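PrgZ (Enterococcus faecalis, PDB 4FAJ) is a membrane-anchored extracellular receptor that binds pheromone peptides and probably delivers them to a peptide transporter. Local coordinates at residues 329-337 with 404-413. Numbering follows the deposited sequence.
Sequences ENKLLQNKN and EIDLSKNTSL
Glu404 receives two amide donors on a single carboxylate oxygen: Asn335 ND2 lies 2.9 Å from Glu404 OE1 and Asn337 ND2 3.0 Å from the same atom. They come from opposite faces of the carboxylate, each 32° out of its plane, Asn335 on the anti side and Asn337 on the syn side. A water that Asn337 ND2 also donates to gives a hydrogen to Glu404 OE2, 2.6 Å away, so both oxygens are engaged. Glutamate suits this place because its chain, extended beyond CG, carries the carboxylate to both amides. Asparagine suits position 335 because its amide has two ends: with CG anti to the backbone N (chi1 -174°), OD1 caps helix 336-345 by accepting from Val338 N, while ND2 reaches across to the glutamate. Asn330 is likewise an N-cap, of the short, weakly bonded helix 331-334, its OD1 accepting from Leu333 N at 2.8 Å.

Beyond the polar end, Leu332 is the apolar centre. Its branched tip serves two partners: CD2 lies 4.2 Å from Ile405 CD1, and CD1 meets Leu413 CD2 at 3.8 Å. Leu413, at the start of strand 412-418, also turns CD1 to Leu333 CD2, and Leu464 backs both leucines. At the exposed margin the long chain of Lys409 offers methylenes for packing, CE 3.7 Å from Lys331 CG.

The connection between helix 391-402 and strand 412-418 is thus joined to the short turn 331-334 by aliphatic packing, and to the start of helix 336-345 by a carboxylate whose charge is probably eased by neutral amides and water.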
loop_
_atom_site.group_PDB
_atom_site.type_symbol
_atom_site.label_atom_id
_atom_site.label_comp_id
_atom_site.label_asym_id
_atom_site.label_seq_id
_atom_site.Cartn_x
_atom_site.Cartn_y
_atom_site.Cartn_z
ATOM N N GLU A 329 -22.812 13.420 3.305
ATOM C CA GLU A 329 -23.739 12.405 3.814
ATOM C C GLU A 329 -23.733 12.388 5.340
ATOM O O GLU A 329 -24.793 12.327 5.961
ATOM C CB GLU A 329 -23.400 11.002 3.282
ATOM C CG GLU A 329 -23.377 10.856 1.748
ATOM C CD GLU A 329 -24.691 11.237 1.063
ATOM O OE1 GLU A 329 -25.769 11.170 1.700
ATOM O OE2 GLU A 329 -24.640 11.597 -0.135
ATOM N N ASN A 330 -22.547 12.457 5.946
ATOM C CA ASN A 330 -22.446 12.486 7.398
ATOM C C ASN A 330 -22.301 13.915 7.910
ATOM O O ASN A 330 -21.310 14.597 7.630
ATOM C CB ASN A 330 -21.292 11.613 7.887
ATOM C CG ASN A 330 -21.300 11.436 9.395
ATOM O OD1 ASN A 330 -20.811 12.284 10.133
ATOM N ND2 ASN A 330 -21.869 10.329 9.860
ATOM N N LYS A 331 -23.286 14.343 8.692
ATOM C CA LYS A 331 -23.366 15.716 9.162
ATOM C C LYS A 331 -22.308 16.034 10.211
ATOM O O LYS A 331 -21.783 17.146 10.234
ATOM C CB LYS A 331 -24.767 16.002 9.714
ATOM C CG LYS A 331 -25.891 15.737 8.711
ATOM C CD LYS A 331 -25.597 16.385 7.356
ATOM C CE LYS A 331 -26.865 16.654 6.566
ATOM N NZ LYS A 331 -26.564 17.532 5.397
ATOM N N LEU A 332 -21.991 15.062 11.067
ATOM C CA LEU A 332 -20.936 15.236 12.059
ATOM C C LEU A 332 -19.560 15.449 11.404
ATOM O O LEU A 332 -18.861 16.404 11.729
ATOM C CB LEU A 332 -20.875 14.043 13.017
ATOM C CG LEU A 332 -21.865 14.006 14.186
ATOM C CD1 LEU A 332 -21.777 12.663 14.898
ATOM C CD2 LEU A 332 -21.598 15.134 15.172
ATOM N N LEU A 333 -19.175 14.572 10.480
ATOM C CA LEU A 333 -17.806 14.608 9.926
ATOM C C LEU A 333 -17.603 15.719 8.902
ATOM O O LEU A 333 -16.474 16.046 8.551
ATOM C CB LEU A 333 -17.418 13.246 9.339
ATOM C CG LEU A 333 -17.292 12.139 10.392
ATOM C CD1 LEU A 333 -16.928 10.821 9.754
ATOM C CD2 LEU A 333 -16.272 12.526 11.477
ATOM N N GLN A 334 -18.708 16.297 8.440
ATOM C CA GLN A 334 -18.695 17.513 7.627
ATOM C C GLN A 334 -18.281 18.747 8.459
ATOM O O GLN A 334 -17.772 19.725 7.917
ATOM C CB GLN A 334 -20.092 17.678 6.990
ATOM C CG GLN A 334 -20.527 19.058 6.538
ATOM C CD GLN A 334 -21.897 18.999 5.863
ATOM O OE1 GLN A 334 -22.029 18.452 4.765
ATOM N NE2 GLN A 334 -22.918 19.537 6.523
ATOM N N ASN A 335 -18.475 18.681 9.775
ATOM C CA ASN A 335 -18.118 19.786 10.667
ATOM C C ASN A 335 -16.624 19.750 11.044
ATOM O O ASN A 335 -16.142 18.780 11.637
ATOM C CB ASN A 335 -19.034 19.756 11.901
ATOM C CG ASN A 335 -18.850 20.951 12.819
ATOM O OD1 ASN A 335 -17.876 21.024 13.552
ATOM N ND2 ASN A 335 -19.810 21.877 12.807
ATOM N N LYS A 336 -15.902 20.818 10.712
ATOM C CA LYS A 336 -14.449 20.864 10.945
ATOM C C LYS A 336 -14.085 20.723 12.428
ATOM O O LYS A 336 -13.102 20.077 12.757
ATOM C CB LYS A 336 -13.838 22.153 10.371
ATOM C CG LYS A 336 -12.317 22.103 10.252
ATOM C CD LYS A 336 -11.728 23.375 9.625
ATOM C CE LYS A 336 -11.916 23.377 8.110
ATOM N NZ LYS A 336 -11.259 24.531 7.443
ATOM N N ASN A 337 -14.876 21.317 13.320
ATOM C CA ASN A 337 -14.615 21.185 14.765
ATOM C C ASN A 337 -14.735 19.746 15.298
ATOM O O ASN A 337 -13.985 19.344 16.191
ATOM C CB ASN A 337 -15.495 22.142 15.579
ATOM C CG ASN A 337 -15.146 23.611 15.341
ATOM O OD1 ASN A 337 -13.976 23.997 15.347
ATOM N ND2 ASN A 337 -16.162 24.430 15.132
ATOM N N GLU A 404 -23.033 24.004 16.830
ATOM C CA GLU A 404 -23.223 24.135 15.384
ATOM C C GLU A 404 -24.054 23.016 14.758
ATOM O O GLU A 404 -24.429 23.130 13.599
ATOM C CB GLU A 404 -21.853 24.188 14.685
ATOM C CG GLU A 404 -20.973 25.366 15.116
ATOM C CD GLU A 404 -19.534 25.265 14.620
ATOM O OE1 GLU A 404 -19.038 24.144 14.354
ATOM O OE2 GLU A 404 -18.886 26.323 14.511
ATOM N N ILE A 405 -24.329 21.936 15.490
ATOM C CA ILE A 405 -25.079 20.801 14.922
ATOM C C ILE A 405 -26.289 20.362 15.764
ATOM O O ILE A 405 -26.417 20.728 16.932
ATOM C CB ILE A 405 -24.159 19.578 14.668
ATOM C CG1 ILE A 405 -23.790 18.871 15.979
ATOM C CG2 ILE A 405 -22.901 20.001 13.905
ATOM C CD1 ILE A 405 -24.733 17.736 16.357
ATOM N N ASP A 406 -27.162 19.564 15.146
ATOM C CA ASP A 406 -28.350 19.007 15.815
ATOM C C ASP A 406 -28.048 17.621 16.390
ATOM O O ASP A 406 -27.983 16.637 15.655
ATOM C CB ASP A 406 -29.524 18.922 14.828
ATOM C CG ASP A 406 -30.812 18.402 15.472
ATOM O OD1 ASP A 406 -30.750 17.699 16.507
ATOM O OD2 ASP A 406 -31.898 18.694 14.931
ATOM N N LEU A 407 -27.889 17.551 17.710
ATOM C CA LEU A 407 -27.567 16.293 18.399
ATOM C C LEU A 407 -28.774 15.344 18.514
ATOM O O LEU A 407 -28.597 14.149 18.759
ATOM C CB LEU A 407 -26.989 16.570 19.797
ATOM C CG LEU A 407 -25.603 17.229 19.899
ATOM C CD1 LEU A 407 -24.520 16.417 19.189
ATOM C CD2 LEU A 407 -25.617 18.653 19.368
ATOM N N SER A 408 -29.990 15.870 18.346
ATOM C CA SER A 408 -31.200 15.038 18.338
ATOM C C SER A 408 -31.112 13.979 17.239
ATOM O O SER A 408 -31.238 12.779 17.504
ATOM C CB SER A 408 -32.450 15.889 18.109
ATOM O OG SER A 408 -32.360 17.134 18.781
ATOM N N LYS A 409 -30.893 14.456 16.012
ATOM C CA LYS A 409 -30.746 13.619 14.817
ATOM C C LYS A 409 -29.871 12.391 15.068
ATOM O O LYS A 409 -30.362 11.259 15.043
ATOM C CB LYS A 409 -30.157 14.463 13.673
ATOM C CG LYS A 409 -29.703 13.685 12.426
ATOM C CD LYS A 409 -28.961 14.585 11.424
ATOM C CE LYS A 409 -27.605 15.087 11.956
ATOM N NZ LYS A 409 -26.682 13.983 12.353
ATOM N N ASN A 410 -28.581 12.616 15.307
ATOM C CA ASN A 410 -27.633 11.510 15.450
ATOM C C ASN A 410 -26.324 11.965 16.099
ATOM O O ASN A 410 -25.636 12.845 15.576
ATOM C CB ASN A 410 -27.352 10.870 14.078
ATOM C CG ASN A 410 -27.491 9.358 14.096
ATOM O OD1 ASN A 410 -26.907 8.676 14.941
ATOM N ND2 ASN A 410 -28.272 8.825 13.159
ATOM N N THR A 411 -26.007 11.375 17.248
ATOM C CA THR A 411 -24.746 11.627 17.940
ATOM C C THR A 411 -23.996 10.308 18.028
ATOM O O THR A 411 -23.700 9.809 19.120
ATOM C CB THR A 411 -24.983 12.203 19.339
ATOM O OG1 THR A 411 -25.907 11.368 20.051
ATOM C CG2 THR A 411 -25.558 13.587 19.227
ATOM N N SER A 412 -23.710 9.755 16.851
ATOM C CA SER A 412 -23.140 8.425 16.723
ATOM C C SER A 412 -22.256 8.310 15.478
ATOM O O SER A 412 -22.592 8.838 14.413
ATOM C CB SER A 412 -24.265 7.389 16.657
ATOM O OG SER A 412 -23.805 6.164 16.127
ATOM N N LEU A 413 -21.133 7.608 15.627
ATOM C CA LEU A 413 -20.214 7.363 14.525
ATOM C C LEU A 413 -19.806 5.899 14.504
ATOM O O LEU A 413 -19.420 5.344 15.530
ATOM C CB LEU A 413 -18.968 8.233 14.659
ATOM C CG LEU A 413 -19.163 9.734 14.479
ATOM C CD1 LEU A 413 -17.855 10.455 14.731
ATOM C CD2 LEU A 413 -19.704 10.059 13.090
HETATM O O HOH W 1 -16.468 27.257 14.130
#